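Local coordinates for protein formiminotetrahydrofolate cyclodeaminase (Thermotoga maritima, PDB 1O5H) that probably catalyses the cyclisation of 5-formiminotetrahydrofolate to 5,10-methenyltetrahydrofolate with release of ammonia, a step in one-carbon metabolism, at residues A[141-144]-A[145-148]; A[51-54]-A[55-59]. All blocks are in the same frame, centred on the assembly; numbering follows the deposited sequence.

Contact 1 of 2, residues A[141-144]-A[145-148]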
# COMPACT_ATOMS: atom_id res chain seq x y z
N PHE A 141 10.86 13.47 15.60
CA PHE A 141 10.33 13.94 16.88
C PHE A 141 9.27 13.04 17.47
O PHE A 141 8.84 13.24 18.58
CB PHE A 141 9.73 15.33 16.72
CG PHE A 141 10.70 16.34 16.20
CD1 PHE A 141 11.80 16.75 16.98
CD2 PHE A 141 10.53 16.90 14.93
CE1 PHE A 141 12.71 17.70 16.50
CE2 PHE A 141 11.43 17.86 14.43
CZ PHE A 141 12.52 18.26 15.22
N GLY A 142 8.84 12.03 16.73
CA GLY A 142 7.79 11.14 17.21
C GLY A 142 8.33 10.09 18.14
O GLY A 142 9.54 9.98 18.36
N ASN A 143 7.40 9.31 18.70
CA ASN A 143 7.69 8.27 19.67
C ASN A 143 8.60 7.16 19.15
O ASN A 143 8.21 6.38 18.27
CB ASN A 143 6.35 7.71 20.14
CG ASN A 143 6.50 6.58 21.12
OD1 ASN A 143 7.50 5.84 21.13
ND2 ASN A 143 5.47 6.42 21.96
N LYS A 144 9.80 7.06 19.72
CA LYS A 144 10.84 6.13 19.22
C LYS A 144 10.40 4.65 19.08
O LYS A 144 10.89 3.93 18.20
CB LYS A 144 12.12 6.24 20.05
CG LYS A 144 12.78 7.64 20.04
CD LYS A 144 14.29 7.55 20.37
CE LYS A 144 14.84 8.78 21.11
NZ LYS A 144 14.89 10.00 20.24
N ASN A 145 9.47 4.20 19.91
CA ASN A 145 9.03 2.80 19.86
C ASN A 145 7.98 2.54 18.80
O ASN A 145 7.38 1.47 18.78
CB ASN A 145 8.46 2.32 21.21
CG ASN A 145 9.20 2.85 22.41
OD1 ASN A 145 8.60 3.53 23.23
ND2 ASN A 145 10.50 2.55 22.53
N LEU A 146 7.72 3.50 17.94
CA LEU A 146 6.77 3.26 16.88
C LEU A 146 7.42 3.60 15.57
O LEU A 146 6.75 3.77 14.55
CB LEU A 146 5.51 4.07 17.10
CG LEU A 146 4.51 3.44 18.06
CD1 LEU A 146 4.75 3.90 19.46
CD2 LEU A 146 3.10 3.84 17.64
N ALA A 147 8.75 3.66 15.60
CA ALA A 147 9.48 3.95 14.40
C ALA A 147 9.05 2.98 13.30
O ALA A 147 8.79 3.42 12.18
CB ALA A 147 10.93 3.88 14.63
N SER A 148 8.91 1.70 13.63
CA SER A 148 8.46 0.71 12.66
C SER A 148 7.20 1.21 11.94
O SER A 148 7.13 1.20 10.71
CB SER A 148 8.19 -0.63 13.34
OG SER A 148 6.85 -0.71 13.76

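Contact 2 of 2, residues A[51-54]-A[55-59]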
# COMPACT_ATOMS: atom_id res chain seq x y z
N ALA A 51 0.45 7.21 10.40
CA ALA A 51 1.09 8.43 10.85
C ALA A 51 0.30 9.01 12.00
O ALA A 51 0.87 9.49 12.98
CB ALA A 51 1.18 9.42 9.75
N GLU A 52 -1.02 8.95 11.89
CA GLU A 52 -1.86 9.39 12.98
C GLU A 52 -1.61 8.56 14.25
O GLU A 52 -1.52 9.12 15.36
CB GLU A 52 -3.32 9.33 12.58
CG GLU A 52 -4.22 10.08 13.53
CD GLU A 52 -5.66 10.15 13.08
OE1 GLU A 52 -5.92 10.03 11.87
OE2 GLU A 52 -6.53 10.33 13.95
N MSE A 53 -1.47 7.24 14.11
CA MSE A 53 -1.22 6.38 15.26
C MSE A 53 0.04 6.79 15.97
O MSE A 53 0.02 7.01 17.17
CB MSE A 53 -1.13 4.94 14.85
CG MSE A 53 -0.50 4.03 15.89
SE MSE A 53 -0.60 2.22 15.17
CE MSE A 53 0.49 1.15 16.67
N VAL A 54 1.13 6.93 15.23
CA VAL A 54 2.39 7.35 15.81
C VAL A 54 2.24 8.71 16.50
O VAL A 54 2.77 8.92 17.60
CB VAL A 54 3.52 7.38 14.77
CG1 VAL A 54 4.78 7.92 15.39
CG2 VAL A 54 3.77 5.95 14.20
N ALA A 55 1.51 9.64 15.88
CA ALA A 55 1.34 10.95 16.51
C ALA A 55 0.55 10.87 17.81
O ALA A 55 0.89 11.52 18.80
CB ALA A 55 0.68 11.90 15.57
N ASN A 56 -0.50 10.06 17.81
CA ASN A 56 -1.27 9.82 19.03
C ASN A 56 -0.43 9.24 20.13
O ASN A 56 -0.50 9.70 21.26
CB ASN A 56 -2.42 8.88 18.78
CG ASN A 56 -3.68 9.60 18.38
OD1 ASN A 56 -3.96 10.71 18.87
ND2 ASN A 56 -4.46 8.98 17.49
N PHE A 57 0.37 8.23 19.80
CA PHE A 57 1.21 7.62 20.79
C PHE A 57 2.38 8.51 21.20
O PHE A 57 3.22 8.09 21.98
CB PHE A 57 1.70 6.28 20.29
CG PHE A 57 0.77 5.15 20.57
CD1 PHE A 57 0.66 4.63 21.85
CD2 PHE A 57 0.05 4.55 19.54
CE1 PHE A 57 -0.18 3.56 22.12
CE2 PHE A 57 -0.79 3.47 19.80
CZ PHE A 57 -0.91 2.98 21.08
N THR A 58 2.45 9.73 20.67
CA THR A 58 3.53 10.65 21.03
C THR A 58 3.03 11.77 21.91
O THR A 58 3.77 12.31 22.75
CB THR A 58 4.20 11.21 19.78
OG1 THR A 58 4.70 10.13 18.97
CG2 THR A 58 5.45 11.99 20.14
N ARG A 59 1.77 12.15 21.72
CA ARG A 59 1.19 13.11 22.65
C ARG A 59 0.82 12.38 23.93
O ARG A 59 0.77 11.14 23.96
CB ARG A 59 -0.01 13.83 22.05
CG ARG A 59 -1.10 12.93 21.56
CD ARG A 59 -2.06 13.63 20.65
NE ARG A 59 -3.43 13.23 20.93
CZ ARG A 59 -4.13 13.67 21.96
NH1 ARG A 59 -3.61 14.54 22.83
NH2 ARG A 59 -5.37 13.25 22.14

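Contact 1 of 2, residues A[141-144]-A[145-148]
Asn143 sets its carboxamide against the end of Leu146, whose CD1 methyl reaches Asn143 CG at 3.6 Å and Asn143 ND2 at the same distance, the two side chains crossing at a slant. With CG anti to the backbone N (chi1 178°), OD1 is brought back beside the following stretch of backbone, within bonding range of the second residue on: Asn145 N donates to Asn143 OD1 at 2.8 Å, tilted modestly from the plane of the side-chain carbonyl. This closes an Asx turn. A type I beta turn with Lys144 and Asn145 at its corners is laid over it, since Leu146 N bonds to Asn143 O at 2.9 Å, approaching from above the carbonyl plane. The two turns lie in the short link between helices 107-141 and 147-172, after the chain leaves helical geometry at Gly142, and Leu146 takes the N-cap position of the second helix. A weak bond from Ala147 N to Lys144 O, 3.4 Å long, continues the winding, and Ala147 CB lies against the same oxygen. Beyond the loop, Leu146 also packs on Met53 and Val54 of helix 36-56.

Contact 2 of 2, residues A[51-54]-A[55-59]
Met53, present as selenomethionine, and Phe57, one helical turn apart, cross at a slant, with the Met53 chain extended past the edge of the ring: Met53 CG lies in the ring plane, 3.7 Å from Phe57 CD2. Met53 O also faces that edge while accepting Phe57 N at 2.9 Å. Glu52 and Asn56 are oriented differently, lying side by side and pointing the same way with their flat ends turned 55° apart; Glu52 CG is 4.1 Å from Asn56 ND2, and the carboxylate goes on to a salt bridge with Arg82. Asn56 OD1 accepts Arg59 NE at 3.3 Å, the bond lying in both the amide and guanidinium planes, while ND2 donates to Ala28 O of the second subunit. A leucine here would probably leave both Arg59 NE and that Ala28 carbonyl without these partners. At the fraying helix end, Thr58 OG1, set opposite its own carbonyl carbon (chi1 -58°), donates to Val54 O, four residues back, at 2.7 Å; Thr58 N bonds instead to Ala55 O, which also accepts the regular helical bond from Arg59 N. The last turn of helix 36-56 and the residues just after it pack on helix 68-100 through Asn56 and Thr58, on Leu138 of helix 107-141 through Ala51 and Ala55, and on helix 147-172 through Met53 and Val54.

Contact 2 comes first along the chain, closing helix 36-56, and contact 1 follows much later as the link between helices 107-141 and 147-172; their centres are nonetheless only 9 Å apart, at the same end of the all-helical bundle. They meet directly: Asn143 ND2 and Phe57 O are 2.8 Å apart, as are Asn143 N and Thr58 OG1, both probable hydrogen bonds, and Leu146 CD2 packs on Phe57 CD2 at 3.7 Å. The pair thus illustrates how one helix end can be tied to a connecting loop far off in sequence. Both also reach the second subunit, through Ser148 and through residues such as Asn56.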